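Local coordinates for aldo-keto reductase 1 (Coptotermes gestroi, PDB 5KET), which binds NADP and probably acts as an oxidoreductase of the aldo-keto reductase family, at residues Val82-Lys87 with Leu109-Val114; Val114-Ile119 with Pro190-Val195; Glu35-Ala40 with Ala62-Thr67; Phe101-Leu106 with Ala163-Ser168. All coordinates share one frame; numbering follows the deposited sequence.

Contact 1: residues Val82-Lys87 with Leu109-Val114. With NAP (NADP nicotinamide-adenine-dinucleotide phosphate), chain C.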
# COMPACT_ATOMS: atom_id res chain seq x y z
N VAL A 82 -3.46 -16.82 4.87
CA VAL A 82 -3.77 -15.57 4.20
C VAL A 82 -3.11 -14.42 4.95
O VAL A 82 -2.98 -14.44 6.18
CB VAL A 82 -5.31 -15.36 4.08
CG1 VAL A 82 -5.93 -15.00 5.42
CG2 VAL A 82 -5.64 -14.31 3.02
N PHE A 83 -2.70 -13.39 4.20
CA PHE A 83 -1.90 -12.28 4.71
C PHE A 83 -2.74 -11.01 4.63
O PHE A 83 -2.98 -10.49 3.54
CB PHE A 83 -0.61 -12.14 3.90
CG PHE A 83 0.45 -11.33 4.57
CD1 PHE A 83 0.50 -9.96 4.42
CD2 PHE A 83 1.44 -11.95 5.33
CE1 PHE A 83 1.50 -9.21 5.02
CE2 PHE A 83 2.42 -11.22 5.94
CZ PHE A 83 2.46 -9.83 5.79
N ILE A 84 -3.15 -10.49 5.79
CA ILE A 84 -4.08 -9.37 5.87
C ILE A 84 -3.33 -8.11 6.28
O ILE A 84 -2.67 -8.08 7.33
CB ILE A 84 -5.23 -9.67 6.85
CG1 ILE A 84 -6.12 -10.78 6.29
CG2 ILE A 84 -6.04 -8.41 7.13
CD1 ILE A 84 -6.55 -10.52 4.86
N VAL A 85 -3.44 -7.07 5.46
CA VAL A 85 -2.75 -5.80 5.66
C VAL A 85 -3.80 -4.70 5.78
O VAL A 85 -4.61 -4.52 4.86
CB VAL A 85 -1.78 -5.48 4.51
CG1 VAL A 85 -1.07 -4.16 4.77
CG2 VAL A 85 -0.77 -6.60 4.33
N THR A 86 -3.76 -3.96 6.88
CA THR A 86 -4.54 -2.73 7.03
C THR A 86 -3.67 -1.66 7.67
O THR A 86 -2.54 -1.92 8.10
CB THR A 86 -5.83 -2.96 7.84
OG1 THR A 86 -6.71 -1.84 7.66
CG2 THR A 86 -5.51 -3.11 9.32
N LYS A 87 -4.18 -0.44 7.72
CA LYS A 87 -3.36 0.72 8.02
C LYS A 87 -4.06 1.64 9.01
O LYS A 87 -5.29 1.66 9.12
CB LYS A 87 -3.01 1.48 6.74
CG LYS A 87 -2.32 0.62 5.71
CD LYS A 87 -2.80 0.97 4.32
CE LYS A 87 -2.23 0.03 3.28
NZ LYS A 87 -2.76 0.35 1.94
N LEU A 109 -12.97 -6.35 10.06
CA LEU A 109 -12.44 -7.55 9.43
C LEU A 109 -12.86 -8.82 10.15
O LEU A 109 -12.69 -9.92 9.60
CB LEU A 109 -10.91 -7.46 9.38
CG LEU A 109 -10.29 -6.17 8.79
CD1 LEU A 109 -8.80 -6.08 9.11
CD2 LEU A 109 -10.58 -6.12 7.30
N GLN A 110 -13.40 -8.70 11.37
CA GLN A 110 -13.79 -9.85 12.19
C GLN A 110 -12.63 -10.83 12.40
O GLN A 110 -12.81 -12.05 12.44
CB GLN A 110 -15.00 -10.57 11.60
CG GLN A 110 -16.08 -9.64 11.08
CD GLN A 110 -17.30 -10.39 10.56
OE1 GLN A 110 -18.04 -9.90 9.73
NE2 GLN A 110 -17.52 -11.59 11.08
N LEU A 111 -11.42 -10.29 12.54
CA LEU A 111 -10.24 -11.09 12.83
C LEU A 111 -9.68 -10.74 14.20
O LEU A 111 -9.91 -9.66 14.74
CB LEU A 111 -9.15 -10.87 11.77
CG LEU A 111 -9.63 -10.75 10.32
CD1 LEU A 111 -8.49 -10.31 9.44
CD2 LEU A 111 -10.24 -12.08 9.88
N ASP A 112 -8.93 -11.69 14.76
CA ASP A 112 -8.24 -11.46 16.02
C ASP A 112 -6.86 -10.84 15.83
O ASP A 112 -6.26 -10.39 16.82
CB ASP A 112 -8.09 -12.78 16.79
CG ASP A 112 -9.43 -13.33 17.25
OD1 ASP A 112 -10.32 -12.52 17.57
OD2 ASP A 112 -9.58 -14.57 17.29
N TYR A 113 -6.36 -10.79 14.60
CA TYR A 113 -5.04 -10.23 14.31
C TYR A 113 -4.95 -9.95 12.82
O TYR A 113 -5.60 -10.62 12.01
CB TYR A 113 -3.91 -11.17 14.75
CG TYR A 113 -3.61 -12.34 13.82
CD1 TYR A 113 -4.29 -13.55 13.95
CD2 TYR A 113 -2.62 -12.24 12.85
CE1 TYR A 113 -4.01 -14.63 13.11
CE2 TYR A 113 -2.34 -13.30 12.00
CZ TYR A 113 -3.03 -14.50 12.13
OH TYR A 113 -2.73 -15.55 11.29
N VAL A 114 -4.14 -8.95 12.46
CA VAL A 114 -3.75 -8.74 11.07
C VAL A 114 -2.29 -9.12 10.93
O VAL A 114 -1.52 -9.13 11.90
CB VAL A 114 -3.99 -7.29 10.59
CG1 VAL A 114 -5.47 -7.00 10.42
CG2 VAL A 114 -3.34 -6.28 11.54
PA NAP C . -3.12 -0.12 -9.78
O1A NAP C . -3.74 -1.29 -9.04
O2A NAP C . -1.92 -0.17 -10.40
O5B NAP C . -4.33 0.52 -10.75
C5B NAP C . -5.45 -0.32 -10.63
C4B NAP C . -6.45 0.19 -11.66
O4B NAP C . -6.15 -0.42 -12.90
C3B NAP C . -7.92 -0.10 -11.27
O3B NAP C . -8.72 0.96 -11.69
C2B NAP C . -8.28 -1.35 -12.10
O2B NAP C . -9.51 -1.29 -12.68
C1B NAP C . -7.17 -1.37 -13.22
N9A NAP C . -6.55 -2.68 -13.34
C8A NAP C . -6.26 -3.59 -12.30
N7A NAP C . -5.69 -4.73 -12.76
C5A NAP C . -5.61 -4.54 -14.15
C6A NAP C . -5.11 -5.35 -15.18
N6A NAP C . -4.59 -6.59 -14.92
N1A NAP C . -5.14 -4.94 -16.49
C2A NAP C . -5.69 -3.69 -16.70
N3A NAP C . -6.20 -2.80 -15.82
C4A NAP C . -6.14 -3.27 -14.52
O3 NAP C . -2.84 0.94 -8.59
PN NAP C . -3.94 1.17 -7.49
O1N NAP C . -5.26 0.56 -7.72
O2N NAP C . -3.77 2.57 -6.95
O5D NAP C . -3.28 0.26 -6.12
C5D NAP C . -4.34 0.03 -5.31
C4D NAP C . -3.83 -0.58 -4.05
O4D NAP C . -2.66 0.16 -3.69
C3D NAP C . -4.90 -0.25 -3.00
O3D NAP C . -5.67 -1.34 -2.75
C2D NAP C . -4.08 0.01 -1.77
O2D NAP C . -3.84 -1.16 -1.10
C1D NAP C . -2.73 0.50 -2.32
N1N NAP C . -2.76 1.97 -2.10
C2N NAP C . -2.02 2.48 -1.08
C3N NAP C . -2.04 3.84 -0.83
C7N NAP C . -1.22 4.35 0.25
O7N NAP C . -0.64 3.61 1.06
N7N NAP C . -1.11 5.72 0.35
C4N NAP C . -2.84 4.70 -1.60
C5N NAP C . -3.60 4.15 -2.62
C6N NAP C . -3.57 2.80 -2.87
P2B NAP C . -10.80 -2.41 -12.16
O1X NAP C . -10.86 -2.00 -10.70
O2X NAP C . -11.99 -2.13 -13.04
O3X NAP C . -10.04 -3.73 -12.28

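Contact 2: residues Val114-Ile119 with Pro190-Val195. With NAP (NADP nicotinamide-adenine-dinucleotide phosphate), chain C.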
# COMPACT_ATOMS: atom_id res chain seq x y z
N VAL A 114 -4.14 -8.95 12.46
CA VAL A 114 -3.75 -8.74 11.07
C VAL A 114 -2.29 -9.12 10.93
O VAL A 114 -1.52 -9.13 11.90
CB VAL A 114 -3.99 -7.29 10.59
CG1 VAL A 114 -5.47 -7.00 10.42
CG2 VAL A 114 -3.34 -6.28 11.54
N ASP A 115 -1.88 -9.43 9.71
CA ASP A 115 -0.49 -9.81 9.54
C ASP A 115 0.43 -8.61 9.50
O ASP A 115 1.60 -8.72 9.90
CB ASP A 115 -0.35 -10.67 8.28
CG ASP A 115 -1.11 -11.96 8.39
OD1 ASP A 115 -2.32 -11.95 8.07
OD2 ASP A 115 -0.51 -12.97 8.83
N LEU A 116 -0.08 -7.45 9.08
CA LEU A 116 0.78 -6.29 8.85
C LEU A 116 -0.02 -5.02 9.06
O LEU A 116 -1.06 -4.83 8.43
CB LEU A 116 1.34 -6.33 7.43
CG LEU A 116 2.21 -5.13 7.06
CD1 LEU A 116 3.45 -5.09 7.94
CD2 LEU A 116 2.57 -5.17 5.60
N TYR A 117 0.47 -4.14 9.95
CA TYR A 117 -0.19 -2.88 10.28
C TYR A 117 0.75 -1.73 9.95
O TYR A 117 1.85 -1.64 10.50
CB TYR A 117 -0.58 -2.84 11.77
CG TYR A 117 -1.65 -1.84 12.10
CD1 TYR A 117 -2.74 -1.66 11.26
CD2 TYR A 117 -1.59 -1.08 13.26
CE1 TYR A 117 -3.73 -0.76 11.56
CE2 TYR A 117 -2.57 -0.17 13.57
CZ TYR A 117 -3.64 -0.01 12.72
OH TYR A 117 -4.63 0.89 13.04
N LEU A 118 0.30 -0.84 9.07
CA LEU A 118 1.14 0.25 8.61
C LEU A 118 0.64 1.60 9.12
O LEU A 118 -0.56 1.84 9.25
CB LEU A 118 1.19 0.32 7.09
CG LEU A 118 1.34 -0.98 6.30
CD1 LEU A 118 1.39 -0.62 4.83
CD2 LEU A 118 2.58 -1.71 6.79
N ILE A 119 1.60 2.49 9.38
CA ILE A 119 1.26 3.90 9.48
C ILE A 119 0.96 4.40 8.07
O ILE A 119 1.85 4.51 7.23
CB ILE A 119 2.38 4.71 10.14
CG1 ILE A 119 2.98 3.92 11.31
CG2 ILE A 119 1.84 6.04 10.62
CD1 ILE A 119 3.89 4.74 12.23
N PRO A 190 10.69 -1.63 11.39
CA PRO A 190 9.68 -1.75 10.34
C PRO A 190 9.86 -3.02 9.52
O PRO A 190 10.96 -3.33 9.06
CB PRO A 190 9.92 -0.50 9.48
CG PRO A 190 10.69 0.44 10.36
CD PRO A 190 11.09 -0.23 11.61
N ALA A 191 8.77 -3.76 9.34
CA ALA A 191 8.82 -4.96 8.53
C ALA A 191 8.64 -4.68 7.05
O ALA A 191 9.18 -5.42 6.21
CB ALA A 191 7.74 -5.94 8.98
N ASN A 192 7.92 -3.62 6.71
CA ASN A 192 7.54 -3.38 5.32
C ASN A 192 7.30 -1.89 5.12
O ASN A 192 6.77 -1.22 6.00
CB ASN A 192 6.28 -4.19 4.95
CG ASN A 192 5.72 -3.82 3.59
OD1 ASN A 192 6.25 -4.24 2.56
ND2 ASN A 192 4.63 -3.06 3.58
N LEU A 193 7.74 -1.39 3.97
CA LEU A 193 7.45 -0.04 3.52
C LEU A 193 6.56 -0.13 2.29
O LEU A 193 6.88 -0.87 1.35
CB LEU A 193 8.73 0.71 3.16
CG LEU A 193 8.46 2.06 2.48
CD1 LEU A 193 7.73 2.99 3.43
CD2 LEU A 193 9.73 2.68 1.95
N GLN A 194 5.46 0.61 2.29
CA GLN A 194 4.54 0.59 1.16
C GLN A 194 4.50 1.99 0.56
O GLN A 194 3.95 2.92 1.16
CB GLN A 194 3.15 0.10 1.57
CG GLN A 194 2.05 0.65 0.70
CD GLN A 194 0.74 -0.10 0.86
OE1 GLN A 194 0.69 -1.13 1.50
NE2 GLN A 194 -0.33 0.46 0.35
N VAL A 195 5.09 2.13 -0.62
CA VAL A 195 5.16 3.40 -1.33
C VAL A 195 4.70 3.18 -2.75
O VAL A 195 4.57 2.05 -3.23
CB VAL A 195 6.59 3.99 -1.32
CG1 VAL A 195 6.96 4.48 0.07
CG2 VAL A 195 7.57 2.96 -1.81
PA NAP C . -3.12 -0.12 -9.78
O1A NAP C . -3.74 -1.29 -9.04
O2A NAP C . -1.92 -0.17 -10.40
O5B NAP C . -4.33 0.52 -10.75
C5B NAP C . -5.45 -0.32 -10.63
C4B NAP C . -6.45 0.19 -11.66
O4B NAP C . -6.15 -0.42 -12.90
C3B NAP C . -7.92 -0.10 -11.27
O3B NAP C . -8.72 0.96 -11.69
C2B NAP C . -8.28 -1.35 -12.10
O2B NAP C . -9.51 -1.29 -12.68
C1B NAP C . -7.17 -1.37 -13.22
N9A NAP C . -6.55 -2.68 -13.34
C8A NAP C . -6.26 -3.59 -12.30
N7A NAP C . -5.69 -4.73 -12.76
C5A NAP C . -5.61 -4.54 -14.15
C6A NAP C . -5.11 -5.35 -15.18
N6A NAP C . -4.59 -6.59 -14.92
N1A NAP C . -5.14 -4.94 -16.49
C2A NAP C . -5.69 -3.69 -16.70
N3A NAP C . -6.20 -2.80 -15.82
C4A NAP C . -6.14 -3.27 -14.52
O3 NAP C . -2.84 0.94 -8.59
PN NAP C . -3.94 1.17 -7.49
O1N NAP C . -5.26 0.56 -7.72
O2N NAP C . -3.77 2.57 -6.95
O5D NAP C . -3.28 0.26 -6.12
C5D NAP C . -4.34 0.03 -5.31
C4D NAP C . -3.83 -0.58 -4.05
O4D NAP C . -2.66 0.16 -3.69
C3D NAP C . -4.90 -0.25 -3.00
O3D NAP C . -5.67 -1.34 -2.75
C2D NAP C . -4.08 0.01 -1.77
O2D NAP C . -3.84 -1.16 -1.10
C1D NAP C . -2.73 0.50 -2.32
N1N NAP C . -2.76 1.97 -2.10
C2N NAP C . -2.02 2.48 -1.08
C3N NAP C . -2.04 3.84 -0.83
C7N NAP C . -1.22 4.35 0.25
O7N NAP C . -0.64 3.61 1.06
N7N NAP C . -1.11 5.72 0.35
C4N NAP C . -2.84 4.70 -1.60
C5N NAP C . -3.60 4.15 -2.62
C6N NAP C . -3.57 2.80 -2.87
P2B NAP C . -10.80 -2.41 -12.16
O1X NAP C . -10.86 -2.00 -10.70
O2X NAP C . -11.99 -2.13 -13.04
O3X NAP C . -10.04 -3.73 -12.28

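Contact 3: residues Glu35-Ala40 with Ala62-Thr67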
# COMPACT_ATOMS: atom_id res chain seq x y z
N GLU A 35 -19.79 -3.03 -2.08
CA GLU A 35 -20.65 -3.75 -3.01
C GLU A 35 -19.81 -4.59 -3.98
O GLU A 35 -20.20 -5.71 -4.33
CB GLU A 35 -21.55 -2.80 -3.79
N GLU A 36 -18.63 -4.10 -4.35
CA GLU A 36 -17.74 -4.78 -5.29
C GLU A 36 -16.62 -5.57 -4.62
O GLU A 36 -16.22 -6.62 -5.14
CB GLU A 36 -17.13 -3.76 -6.25
CG GLU A 36 -18.12 -3.20 -7.24
CD GLU A 36 -17.53 -2.11 -8.11
OE1 GLU A 36 -16.44 -1.60 -7.76
OE2 GLU A 36 -18.15 -1.77 -9.14
N VAL A 37 -16.11 -5.12 -3.47
CA VAL A 37 -14.94 -5.76 -2.87
C VAL A 37 -15.25 -7.15 -2.37
O VAL A 37 -14.34 -7.99 -2.26
CB VAL A 37 -14.37 -4.88 -1.74
CG1 VAL A 37 -15.31 -4.86 -0.61
CG2 VAL A 37 -13.05 -5.42 -1.23
N THR A 38 -16.51 -7.45 -2.04
CA THR A 38 -16.78 -8.79 -1.53
C THR A 38 -16.65 -9.83 -2.65
O THR A 38 -15.91 -10.80 -2.51
CB THR A 38 -18.15 -8.88 -0.85
OG1 THR A 38 -19.17 -9.13 -1.83
CG2 THR A 38 -18.47 -7.62 -0.09
N ALA A 39 -17.34 -9.62 -3.78
CA ALA A 39 -17.19 -10.55 -4.90
C ALA A 39 -15.77 -10.57 -5.43
O ALA A 39 -15.27 -11.62 -5.84
CB ALA A 39 -18.17 -10.20 -6.01
N ALA A 40 -15.09 -9.42 -5.43
CA ALA A 40 -13.73 -9.36 -5.95
C ALA A 40 -12.77 -10.19 -5.10
O ALA A 40 -11.82 -10.77 -5.63
CB ALA A 40 -13.26 -7.91 -6.03
N ALA A 62 -15.12 -4.00 6.56
CA ALA A 62 -16.25 -4.82 6.99
C ALA A 62 -16.65 -5.82 5.91
O ALA A 62 -16.95 -6.98 6.20
CB ALA A 62 -17.43 -3.93 7.35
N ALA A 63 -16.65 -5.38 4.65
CA ALA A 63 -17.00 -6.27 3.55
C ALA A 63 -15.98 -7.38 3.40
O ALA A 63 -16.35 -8.54 3.14
CB ALA A 63 -17.12 -5.48 2.26
N ILE A 64 -14.70 -7.04 3.50
CA ILE A 64 -13.65 -8.05 3.44
C ILE A 64 -13.87 -9.09 4.54
O ILE A 64 -13.83 -10.30 4.29
CB ILE A 64 -12.27 -7.38 3.54
CG1 ILE A 64 -12.10 -6.38 2.39
CG2 ILE A 64 -11.15 -8.41 3.56
CD1 ILE A 64 -10.72 -5.81 2.25
N GLY A 65 -14.13 -8.62 5.76
CA GLY A 65 -14.43 -9.54 6.85
C GLY A 65 -15.55 -10.52 6.52
O GLY A 65 -15.43 -11.72 6.77
N LYS A 66 -16.64 -10.01 5.94
CA LYS A 66 -17.75 -10.89 5.56
C LYS A 66 -17.26 -12.00 4.65
O LYS A 66 -17.54 -13.19 4.89
CB LYS A 66 -18.85 -10.08 4.89
CG LYS A 66 -19.51 -9.06 5.79
N THR A 67 -16.52 -11.64 3.60
CA THR A 67 -16.01 -12.64 2.67
C THR A 67 -15.01 -13.57 3.35
O THR A 67 -15.08 -14.80 3.19
CB THR A 67 -15.39 -11.94 1.46
OG1 THR A 67 -16.35 -11.04 0.89
CG2 THR A 67 -14.97 -12.95 0.42

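Contact 4: residues Phe101-Leu106 with Ala163-Ser168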
# COMPACT_ATOMS: atom_id res chain seq x y z
N PHE A 101 -7.88 2.39 16.82
CA PHE A 101 -8.19 2.22 15.41
C PHE A 101 -7.94 0.80 14.94
O PHE A 101 -8.77 0.23 14.22
CB PHE A 101 -7.40 3.22 14.57
CG PHE A 101 -7.99 4.59 14.55
CD1 PHE A 101 -9.18 4.84 13.87
CD2 PHE A 101 -7.38 5.63 15.24
CE1 PHE A 101 -9.75 6.10 13.87
CE2 PHE A 101 -7.94 6.90 15.23
CZ PHE A 101 -9.13 7.13 14.55
N LEU A 102 -6.83 0.20 15.34
CA LEU A 102 -6.60 -1.18 14.95
C LEU A 102 -7.68 -2.09 15.53
O LEU A 102 -8.17 -2.99 14.84
CB LEU A 102 -5.22 -1.63 15.40
CG LEU A 102 -4.91 -3.12 15.34
CD1 LEU A 102 -5.05 -3.70 13.92
CD2 LEU A 102 -3.49 -3.28 15.83
N THR A 103 -8.09 -1.85 16.77
CA THR A 103 -9.25 -2.58 17.29
C THR A 103 -10.47 -2.36 16.40
O THR A 103 -11.18 -3.32 16.08
CB THR A 103 -9.55 -2.16 18.73
OG1 THR A 103 -8.37 -2.32 19.53
CG2 THR A 103 -10.67 -3.01 19.32
N LYS A 104 -10.70 -1.12 15.96
CA LYS A 104 -11.83 -0.87 15.06
C LYS A 104 -11.64 -1.58 13.72
O LYS A 104 -12.60 -2.14 13.18
CB LYS A 104 -12.02 0.64 14.87
CG LYS A 104 -12.54 1.37 16.10
N SER A 105 -10.42 -1.56 13.17
CA SER A 105 -10.16 -2.28 11.92
C SER A 105 -10.46 -3.76 12.09
O SER A 105 -11.17 -4.36 11.27
CB SER A 105 -8.71 -2.07 11.48
OG SER A 105 -8.40 -0.70 11.28
N LEU A 106 -9.92 -4.36 13.15
CA LEU A 106 -10.03 -5.80 13.35
C LEU A 106 -11.49 -6.25 13.42
O LEU A 106 -11.87 -7.25 12.80
CB LEU A 106 -9.27 -6.20 14.62
CG LEU A 106 -7.74 -6.08 14.55
CD1 LEU A 106 -7.10 -6.29 15.91
CD2 LEU A 106 -7.17 -7.07 13.55
N ALA A 163 0.64 -7.04 21.95
CA ALA A 163 -0.71 -7.46 22.27
C ALA A 163 -1.23 -8.48 21.27
O ALA A 163 -2.35 -8.98 21.44
CB ALA A 163 -1.65 -6.24 22.32
N GLY A 164 -0.44 -8.80 20.25
CA GLY A 164 -0.83 -9.78 19.26
C GLY A 164 -1.91 -9.34 18.31
O GLY A 164 -2.39 -10.16 17.52
N ARG A 165 -2.32 -8.07 18.35
CA ARG A 165 -3.30 -7.57 17.40
C ARG A 165 -2.72 -7.48 15.98
O ARG A 165 -3.49 -7.41 15.02
CB ARG A 165 -3.85 -6.22 17.87
CG ARG A 165 -4.68 -6.32 19.14
CD ARG A 165 -5.30 -4.99 19.58
NE ARG A 165 -5.23 -4.83 21.03
CZ ARG A 165 -4.42 -3.99 21.66
NH1 ARG A 165 -3.62 -3.21 20.96
NH2 ARG A 165 -4.42 -3.90 22.98
N THR A 166 -1.40 -7.49 15.84
CA THR A 166 -0.77 -7.53 14.53
C THR A 166 0.52 -8.33 14.64
O THR A 166 1.20 -8.28 15.67
CB THR A 166 -0.47 -6.13 13.99
OG1 THR A 166 0.31 -6.23 12.79
CG2 THR A 166 0.28 -5.30 15.03
N ARG A 167 0.86 -9.09 13.59
CA ARG A 167 2.09 -9.87 13.66
C ARG A 167 3.31 -9.05 13.27
O ARG A 167 4.39 -9.26 13.82
CB ARG A 167 1.96 -11.12 12.78
CG ARG A 167 0.90 -12.09 13.28
CD ARG A 167 1.22 -12.58 14.68
NE ARG A 167 0.06 -13.20 15.33
CZ ARG A 167 -0.29 -14.48 15.17
NH1 ARG A 167 0.43 -15.27 14.38
NH2 ARG A 167 -1.35 -14.95 15.80
N SER A 168 3.16 -8.10 12.34
CA SER A 168 4.24 -7.20 11.96
C SER A 168 3.69 -5.80 11.80
O SER A 168 2.48 -5.60 11.63
CB SER A 168 4.92 -7.64 10.66
OG SER A 168 5.35 -9.00 10.71

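Contact 1: residues Val82-Lys87 with Leu109-Val114
L109, the last residue of its helix, extends CD1 to I84 CG2 on strand 83-88, 4.1 Å away. The helix ends just beyond, at Q110, whose positive phi makes it the C-prime residue of a Schellman motif: L111 N bonds back to L106 O, and the chain is turned round. L111 then re-enters the contact obliquely, its CD1 lying 3.9 Å from I84 CG2 and almost as near to CG1 of the same side chain. V114 completes the set. Its CG1 stands 3.6 Å from I84 CG2 and 4.0 Å from T86 CG2, each pair of side chains crossing at about a right angle. One methyl of I84 therefore serves three partners: CG1 lies beside the backbone N (chi1 -68°), which leaves CG2 anti to it, and that branch meets L109, L111 and V114 together. T86 adds its methyl to this apolar layer, while its OG1 is hydrogen-bonded to E61. Further along the strand, K87 directs its amine to D53 and Y58, the predicted proton donor, with NZ 3.6 Å from O2D of the NADP. The contact lies within a beta-alpha-beta unit of a TIM barrel: strand 83-88, helix 98-109, strand 114-119.

Contact 2: residues Val114-Ile119 with Pro190-Val195
Strands 116-119 and 192-195, which meet through L116 and L118 on one and A191, N192 and Q194 at the other, pass 8.4 Å apart at 55° between their N-to-C directions, too far for backbone pairing. Contact is left to side chains. L116 has CG anti to the backbone N (chi1 178°), which sends its branched end across toward 190-195, where the two methyls find different partners: CD2 comes 3.9 Å from N192 CB at about a right angle, and CD1 only brushes A191 CB at 4.5 Å. Strand 166-172 lies between these two in the parallel sheet, and the leucines bridge over it within the TIM barrel, where side chains of non-adjacent strands fill the interior. L118, one step further up, sets CD1 against Q194, 3.8 Å from its CB and 4.1 Å from the carboxamide carbon CD. Its other methyl, CD2, turns obliquely toward N192. Beyond CG the Q194 chain is extended, and its carboxamide reaches the nicotinamide end of the NADP, with CD 4.0 Å from the cofactor's O7N. Shortening Q194 to an alanine would probably leave the nicotinamide carboxamide without this neighbour and open a gap beside L118. The backbone of Q194 is held by S172, whose OG is hydrogen-bonded to its O.

Contact 3: residues Glu35-Ala40 with Ala62-Thr67
V37 and T38 form the apolar part of the contact by meeting A63 and I64. The two branches of V37 divide the work: CG1, held between the backbone N and the carbonyl carbon (chi1 69°), approaches A63 CB at 3.4 Å, whereas CG2 lies 3.9 Å from I64 CG1, the two side chains crossing at about a right angle. A63 CB has a second neighbour in T38 CG2, 3.5 Å away, and so faces methyls from two consecutive residues of the other helix. With only a methyl on A63 to accommodate, T38 and A63 bring their CA atoms within 5.7 Å.

The helices belong to the outer layer of the TIM barrel. Helix 34-47 follows strand 27-28 and helix 61-73 follows strand 51-53, so they are sequential neighbours around the barrel; their segments run 8.4 Å apart and 30° from parallel. I64 also touches T29, an NADP-binding residue, and E36 is hydrogen-bonded through OE1 to T284, another of them.

Polar contact is confined to T67. Its OG1 stays beside its own backbone N (chi1 -55°) and can make a weak hydrogen bond of 3.4 Å to T38 O across the interface, or an equally weak one to A63 O one turn back in its own helix. A63 O already accepts the helical bond from T67 N, 3.1 Å long. T67 OG1 also lies beside T38 CB, at 3.3 Å.

Contact 4: residues Phe101-Leu106 with Ala163-Ser168
R165 lays the root of its side chain on two leucines of helix 98-109, and this is the tight half of the contact. L102, with CG anti to the backbone N (chi1 168°), reaches across with CD2 to within 3.6 Å of R165 CB, the side chains meeting obliquely. From the next turn of the helix L106 brings CD1 to 3.8 Å from the same R165 CB, this time at about a right angle, and to 4.0 Å from R165 CG. The methylene root thus rests against two leucine methyls. Both leucines are buried and continue inward: L102 touches Y117, and L106 touches V114, whose N pairs with R165 O. T166 joins more distantly, its CG2 at 4.4 Å from L102 CD2.

Toward the solvent side the packing is looser. R165 and T103 are partly exposed, and they approach only as T103 OG1 and R165 CD, 4.1 Å apart, while T103 OG1 makes its hydrogen bond to E99 O in its own helix. The arginine chain bends at chi3, and A163 CB covers one face of the guanidinium, 3.6 Å above the plane and over its centre. G164, with positive phi in a Schellman motif, makes the turn that separates A163 from R165. The ion pair of R165 NH2 with E99 OE1 is long and weak.

Chemically, the arginine works in two parts: its aliphatic root packs on L102 and L106 of helix 98-109, and its charged end lies beyond the leucines, beside A163, where it is probably only lightly steered by E99.

Contact 2, all of whose touching residues are buried, lies nearest the centre of the chain, inside the barrel; contact 1, almost as buried, packs on the back of the same sheet. V114 lies in a segment of each but touches its partner segment only in contact 1. Both also reach NADP, at K87 and Q194. Contacts 3 and 4 lie farther out and include partly exposed residues. Contact 4 adjoins the first two through strand pairing, V114 N with R165 O; contact 3 joins helix to helix. Chemistry follows position: aliphatic side chains dominate contact 1, leucines meet amide-bearing residues in contact 2, contact 3 adds at most a weak hydroxyl bond, and contact 4 carries a charge at its edge.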